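Local atomic coordinates of putative alcohol dehydrogenase (Sinorhizobium meliloti, PDB entry 4J6F), a protein that probably acts as a medium-chain dehydrogenase/reductase, perhaps a nicotinamide-dependent alcohol dehydrogenase. Residues V175-C189 with L339-V352. Residues are numbered along the deposited sequence; the frame is centred on the assembly and turned at random.
Sequences VVATDLTDIELATFC and LVRYIEEKKIRPLV
F188 and I343 form the apolar centre of this contact. CG1 of I343 sits over the middle of the F188 ring, 3.8 Å from its centroid and 6° off the ring normal, a CH-pi contact. CD1 of I343 lies over the same face, nearer CG and CD2. OG1 of T187 lies over the opposite face. The chain at R349 meets the ring edge near its plane, and F188 CZ comes 3.5 Å from P350 N. I343 CG2, the other branch, touches V176 CG1 and L185 CD1. L180 CD2 and P350 CG meet tip to tip at 4.1 Å. Beyond the proline, CG2 of V352 packs on CG2 of T187 and CG2 of I183.

The polar links involve more exposed residues. The extended side chain of E344 passes V176, with E344 CG 3.6 Å from V176 CG1. E344 OE1 accepts a nearly straight bond from A177 N, 2.8 Å at 170°. The donor comes from the anti side, 24° out of the carboxylate plane. K346 follows helix 333-344 in a Schellman motif. Its chain bends at chi4, and this goes with NZ lying at the D179 carboxylate. K346 NZ forms a salt bridge with D179, 3.1 Å to D179 OD1, and a weak bond to OD2.

T187 OG1 donates to E184 O and accepts from a water. That water accepts from L351 N, bridging the two segments.

In the same chain, Y192 of helix 189-201 meets F188 edge-to-face, and L180 O accepts a hydrogen bond from R133 of strand 133-140. The contact thus joins the chain leaving strand 173-175 to the end of helix 333-344 and the link to strand 352-357. Its chemistry implies an apolar cluster around one aromatic ring, with the A177-E344 bond and the D179-K346 salt bridge at the more exposed side.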
loop_
_atom_site.group_PDB
_atom_site.type_symbol
_atom_site.label_atom_id
_atom_site.label_comp_id
_atom_site.label_asym_id
_atom_site.label_seq_id
_atom_site.Cartn_x
_atom_site.Cartn_y
_atom_site.Cartn_z
ATOM N N VAL A 175 -9.786 -1.864 33.950
ATOM C CA VAL A 175 -10.850 -1.192 34.642
ATOM C C VAL A 175 -11.055 0.122 33.908
ATOM O O VAL A 175 -10.145 0.948 33.839
ATOM C CB VAL A 175 -10.507 -0.956 36.120
ATOM C CG1 VAL A 175 -11.558 -0.066 36.780
ATOM C CG2 VAL A 175 -10.399 -2.289 36.837
ATOM N N VAL A 176 -12.244 0.298 33.345
ATOM C CA VAL A 176 -12.555 1.487 32.572
ATOM C C VAL A 176 -13.416 2.476 33.377
ATOM O O VAL A 176 -14.506 2.137 33.844
ATOM C CB VAL A 176 -13.242 1.095 31.251
ATOM C CG1 VAL A 176 -13.339 2.291 30.321
ATOM C CG2 VAL A 176 -12.463 -0.016 30.571
ATOM N N ALA A 177 -12.992 3.726 33.423
ATOM C CA ALA A 177 -13.699 4.716 34.203
ATOM C C ALA A 177 -14.888 5.202 33.405
ATOM O O ALA A 177 -14.845 6.238 32.761
ATOM C CB ALA A 177 -12.780 5.875 34.521
ATOM N N THR A 178 -15.960 4.424 33.467
ATOM C CA THR A 178 -17.189 4.707 32.714
ATOM C C THR A 178 -18.432 4.126 33.367
ATOM O O THR A 178 -18.369 3.143 34.099
ATOM C CB THR A 178 -17.102 4.251 31.232
ATOM O OG1 THR A 178 -18.353 4.499 30.587
ATOM C CG2 THR A 178 -16.770 2.762 31.113
ATOM N N ASP A 179 -19.564 4.744 33.070
ATOM C CA ASP A 179 -20.851 4.380 33.652
ATOM C C ASP A 179 -21.633 3.426 32.741
ATOM O O ASP A 179 -22.802 3.137 32.982
ATOM C CB ASP A 179 -21.670 5.652 33.927
ATOM C CG ASP A 179 -21.577 6.670 32.777
ATOM O OD1 ASP A 179 -20.485 7.257 32.565
ATOM O OD2 ASP A 179 -22.592 6.880 32.080
ATOM N N LEU A 180 -20.981 2.927 31.697
ATOM C CA LEU A 180 -21.628 2.021 30.766
ATOM C C LEU A 180 -21.880 0.636 31.347
ATOM O O LEU A 180 -21.099 0.133 32.151
ATOM C CB LEU A 180 -20.791 1.873 29.506
ATOM C CG LEU A 180 -20.388 3.079 28.644
ATOM C CD1 LEU A 180 -19.507 2.587 27.500
ATOM C CD2 LEU A 180 -21.564 3.888 28.106
ATOM N N THR A 181 -22.987 0.038 30.914
ATOM C CA THR A 181 -23.315 -1.379 31.102
ATOM C C THR A 181 -22.190 -2.306 30.662
ATOM O O THR A 181 -21.448 -1.992 29.732
ATOM C CB THR A 181 -24.512 -1.746 30.217
ATOM O OG1 THR A 181 -25.438 -0.675 30.229
ATOM C CG2 THR A 181 -25.220 -2.946 30.722
ATOM N N ASP A 182 -22.093 -3.464 31.312
ATOM C CA ASP A 182 -21.223 -4.539 30.850
ATOM C C ASP A 182 -21.501 -4.854 29.378
ATOM O O ASP A 182 -20.561 -4.930 28.572
ATOM C CB ASP A 182 -21.373 -5.791 31.717
ATOM C CG ASP A 182 -21.000 -5.549 33.184
ATOM O OD1 ASP A 182 -20.642 -4.399 33.550
ATOM O OD2 ASP A 182 -21.067 -6.519 33.979
ATOM N N ILE A 183 -22.777 -4.997 29.018
ATOM C CA ILE A 183 -23.150 -5.211 27.615
ATOM C C ILE A 183 -22.641 -4.095 26.688
ATOM O O ILE A 183 -22.113 -4.377 25.615
ATOM C CB ILE A 183 -24.673 -5.394 27.428
ATOM C CG1 ILE A 183 -25.148 -6.718 28.065
ATOM C CG2 ILE A 183 -25.033 -5.351 25.951
ATOM C CD1 ILE A 183 -26.648 -6.863 28.237
ATOM N N GLU A 184 -22.785 -2.840 27.113
ATOM C CA GLU A 184 -22.390 -1.693 26.300
ATOM C C GLU A 184 -20.890 -1.698 26.077
ATOM O O GLU A 184 -20.403 -1.466 24.971
ATOM C CB GLU A 184 -22.836 -0.385 26.962
ATOM C CG GLU A 184 -24.355 -0.220 26.996
ATOM C CD GLU A 184 -24.821 1.124 27.534
ATOM O OE1 GLU A 184 -25.729 1.709 26.901
ATOM O OE2 GLU A 184 -24.301 1.596 28.576
ATOM N N LEU A 185 -20.163 -1.996 27.142
ATOM C CA LEU A 185 -18.717 -2.068 27.115
ATOM C C LEU A 185 -18.199 -3.196 26.224
ATOM O O LEU A 185 -17.085 -3.124 25.715
ATOM C CB LEU A 185 -18.230 -2.273 28.541
ATOM C CG LEU A 185 -16.901 -1.669 28.955
ATOM C CD1 LEU A 185 -16.804 -0.214 28.522
ATOM C CD2 LEU A 185 -16.786 -1.797 30.461
ATOM N N ALA A 186 -19.002 -4.240 26.038
ATOM C CA ALA A 186 -18.587 -5.408 25.252
ATOM C C ALA A 186 -18.666 -5.197 23.737
ATOM O O ALA A 186 -18.443 -6.123 22.952
ATOM C CB ALA A 186 -19.407 -6.620 25.654
ATOM N N THR A 187 -18.991 -3.984 23.313
ATOM C CA THR A 187 -19.171 -3.735 21.897
ATOM C C THR A 187 -17.859 -3.307 21.257
ATOM O O THR A 187 -17.744 -3.304 20.045
ATOM C CB THR A 187 -20.274 -2.678 21.629
ATOM O OG1 THR A 187 -19.843 -1.382 22.064
ATOM C CG2 THR A 187 -21.561 -3.035 22.347
ATOM N N PHE A 188 -16.858 -2.975 22.068
ATOM C CA PHE A 188 -15.729 -2.178 21.568
ATOM C C PHE A 188 -14.478 -2.894 21.055
ATOM O O PHE A 188 -14.014 -2.594 19.954
ATOM C CB PHE A 188 -15.308 -1.142 22.600
ATOM C CG PHE A 188 -16.328 -0.069 22.847
ATOM C CD1 PHE A 188 -16.580 0.903 21.897
ATOM C CD2 PHE A 188 -16.994 0.002 24.057
ATOM C CE1 PHE A 188 -17.495 1.913 22.142
ATOM C CE2 PHE A 188 -17.910 1.010 24.310
ATOM C CZ PHE A 188 -18.161 1.973 23.352
ATOM N N CYS A 189 -13.919 -3.845 21.791
ATOM C CA CYS A 189 -12.502 -4.184 21.629
ATOM C C CYS A 189 -11.897 -4.713 20.307
ATOM O O CYS A 189 -10.922 -4.156 19.844
ATOM C CB CYS A 189 -12.117 -5.160 22.734
ATOM S SG CYS A 189 -10.430 -5.757 22.629
ATOM N N LEU A 339 -8.058 3.838 22.727
ATOM C CA LEU A 339 -9.432 3.367 22.665
ATOM C C LEU A 339 -10.085 3.464 24.043
ATOM O O LEU A 339 -11.168 4.042 24.179
ATOM C CB LEU A 339 -9.488 1.947 22.114
ATOM C CG LEU A 339 -10.802 1.188 22.178
ATOM C CD1 LEU A 339 -11.877 1.995 21.472
ATOM C CD2 LEU A 339 -10.613 -0.168 21.526
ATOM N N VAL A 340 -9.413 2.929 25.063
ATOM C CA VAL A 340 -9.889 3.089 26.438
ATOM C C VAL A 340 -10.185 4.574 26.697
ATOM O O VAL A 340 -11.288 4.926 27.126
ATOM C CB VAL A 340 -8.904 2.499 27.485
ATOM C CG1 VAL A 340 -9.314 2.865 28.910
ATOM C CG2 VAL A 340 -8.843 0.987 27.350
ATOM N N ARG A 341 -9.214 5.430 26.389
ATOM C CA ARG A 341 -9.350 6.864 26.572
ATOM C C ARG A 341 -10.602 7.422 25.870
ATOM O O ARG A 341 -11.346 8.217 26.457
ATOM C CB ARG A 341 -8.083 7.553 26.078
ATOM C CG ARG A 341 -7.553 8.660 26.970
ATOM C CD ARG A 341 -6.032 8.755 26.892
ATOM N NE ARG A 341 -5.513 8.885 25.518
ATOM C CZ ARG A 341 -4.617 8.064 24.961
ATOM N NH1 ARG A 341 -4.117 7.042 25.652
ATOM N NH2 ARG A 341 -4.217 8.266 23.712
ATOM N N TYR A 342 -10.850 6.982 24.634
ATOM C CA TYR A 342 -12.020 7.428 23.867
ATOM C C TYR A 342 -13.330 7.049 24.546
ATOM O O TYR A 342 -14.251 7.876 24.675
ATOM C CB TYR A 342 -12.026 6.824 22.462
ATOM C CG TYR A 342 -11.168 7.517 21.426
ATOM C CD1 TYR A 342 -10.746 8.838 21.589
ATOM C CD2 TYR A 342 -10.805 6.852 20.254
ATOM C CE1 TYR A 342 -9.962 9.465 20.627
ATOM C CE2 TYR A 342 -10.029 7.474 19.281
ATOM C CZ TYR A 342 -9.612 8.779 19.476
ATOM O OH TYR A 342 -8.854 9.387 18.515
ATOM N N ILE A 343 -13.415 5.783 24.947
ATOM C CA ILE A 343 -14.554 5.289 25.707
ATOM C C ILE A 343 -14.806 6.154 26.943
ATOM O O ILE A 343 -15.949 6.567 27.184
ATOM C CB ILE A 343 -14.368 3.820 26.117
ATOM C CG1 ILE A 343 -14.487 2.902 24.891
ATOM C CG2 ILE A 343 -15.399 3.447 27.167
ATOM C CD1 ILE A 343 -13.816 1.548 25.040
ATOM N N GLU A 344 -13.735 6.449 27.693
ATOM C CA GLU A 344 -13.837 7.196 28.957
ATOM C C GLU A 344 -14.271 8.631 28.763
ATOM O O GLU A 344 -15.195 9.085 29.418
ATOM C CB GLU A 344 -12.542 7.127 29.746
ATOM C CG GLU A 344 -12.310 5.761 30.376
ATOM C CD GLU A 344 -10.976 5.665 31.090
ATOM O OE1 GLU A 344 -10.797 4.770 31.955
ATOM O OE2 GLU A 344 -10.102 6.500 30.778
ATOM N N GLU A 345 -13.624 9.329 27.835
ATOM C CA GLU A 345 -13.981 10.714 27.488
ATOM C C GLU A 345 -15.287 10.797 26.696
ATOM O O GLU A 345 -15.701 11.881 26.303
ATOM C CB GLU A 345 -12.854 11.367 26.682
ATOM C CG GLU A 345 -11.526 11.487 27.417
ATOM C CD GLU A 345 -10.333 11.663 26.481
ATOM O OE1 GLU A 345 -10.521 11.855 25.254
ATOM O OE2 GLU A 345 -9.188 11.605 26.976
ATOM N N LYS A 346 -15.919 9.649 26.460
ATOM C CA LYS A 346 -17.133 9.543 25.631
ATOM C C LYS A 346 -17.029 10.179 24.227
ATOM O O LYS A 346 -17.980 10.797 23.743
ATOM C CB LYS A 346 -18.362 10.064 26.390
ATOM C CG LYS A 346 -18.811 9.156 27.524
ATOM C CD LYS A 346 -19.991 9.743 28.280
ATOM C CE LYS A 346 -20.195 9.050 29.616
ATOM N NZ LYS A 346 -20.631 7.628 29.478
ATOM N N LYS A 347 -15.877 10.019 23.578
ATOM C CA LYS A 347 -15.707 10.530 22.221
ATOM C C LYS A 347 -16.293 9.538 21.224
ATOM O O LYS A 347 -16.562 9.896 20.088
ATOM C CB LYS A 347 -14.239 10.842 21.891
ATOM C CG LYS A 347 -13.592 11.877 22.797
ATOM C CD LYS A 347 -12.426 12.597 22.127
ATOM C CE LYS A 347 -12.081 13.867 22.908
ATOM N NZ LYS A 347 -11.064 14.744 22.253
ATOM N N ILE A 348 -16.458 8.286 21.645
ATOM C CA ILE A 348 -17.256 7.299 20.900
ATOM C C ILE A 348 -18.331 6.717 21.823
ATOM O O ILE A 348 -18.226 6.852 23.042
ATOM C CB ILE A 348 -16.407 6.155 20.307
ATOM C CG1 ILE A 348 -15.626 5.429 21.413
ATOM C CG2 ILE A 348 -15.513 6.686 19.200
ATOM C CD1 ILE A 348 -14.766 4.272 20.942
ATOM N N ARG A 349 -19.356 6.085 21.249
ATOM C CA ARG A 349 -20.447 5.510 22.045
ATOM C C ARG A 349 -20.803 4.057 21.655
ATOM O O ARG A 349 -20.597 3.643 20.508
ATOM C CB ARG A 349 -21.677 6.436 22.036
ATOM C CG ARG A 349 -22.321 6.665 20.673
ATOM C CD ARG A 349 -23.553 7.551 20.786
ATOM N NE ARG A 349 -24.238 7.734 19.504
ATOM C CZ ARG A 349 -25.240 6.967 19.064
ATOM N NH1 ARG A 349 -25.668 5.943 19.796
ATOM N NH2 ARG A 349 -25.815 7.211 17.886
ATOM N N PRO A 350 -21.336 3.272 22.609
ATOM C CA PRO A 350 -21.610 1.869 22.284
ATOM C C PRO A 350 -22.794 1.728 21.339
ATOM O O PRO A 350 -23.765 2.464 21.453
ATOM C CB PRO A 350 -21.944 1.258 23.643
ATOM C CG PRO A 350 -22.560 2.394 24.397
ATOM C CD PRO A 350 -21.820 3.629 23.956
ATOM N N LEU A 351 -22.707 0.785 20.412
ATOM C CA LEU A 351 -23.792 0.531 19.479
ATOM C C LEU A 351 -24.341 -0.876 19.689
ATOM O O LEU A 351 -23.841 -1.850 19.123
ATOM C CB LEU A 351 -23.296 0.721 18.048
ATOM C CG LEU A 351 -22.628 2.071 17.799
ATOM C CD1 LEU A 351 -21.921 2.101 16.456
ATOM C CD2 LEU A 351 -23.665 3.188 17.916
ATOM N N VAL A 352 -25.363 -1.005 20.522
ATOM C CA VAL A 352 -25.877 -2.341 20.781
ATOM C C VAL A 352 -26.975 -2.693 19.784
ATOM O O VAL A 352 -28.068 -2.127 19.828
ATOM C CB VAL A 352 -26.347 -2.520 22.235
ATOM C CG1 VAL A 352 -26.900 -3.918 22.438
ATOM C CG2 VAL A 352 -25.184 -2.288 23.181
HETATM O O HOH W 1 -20.360 0.127 19.541
#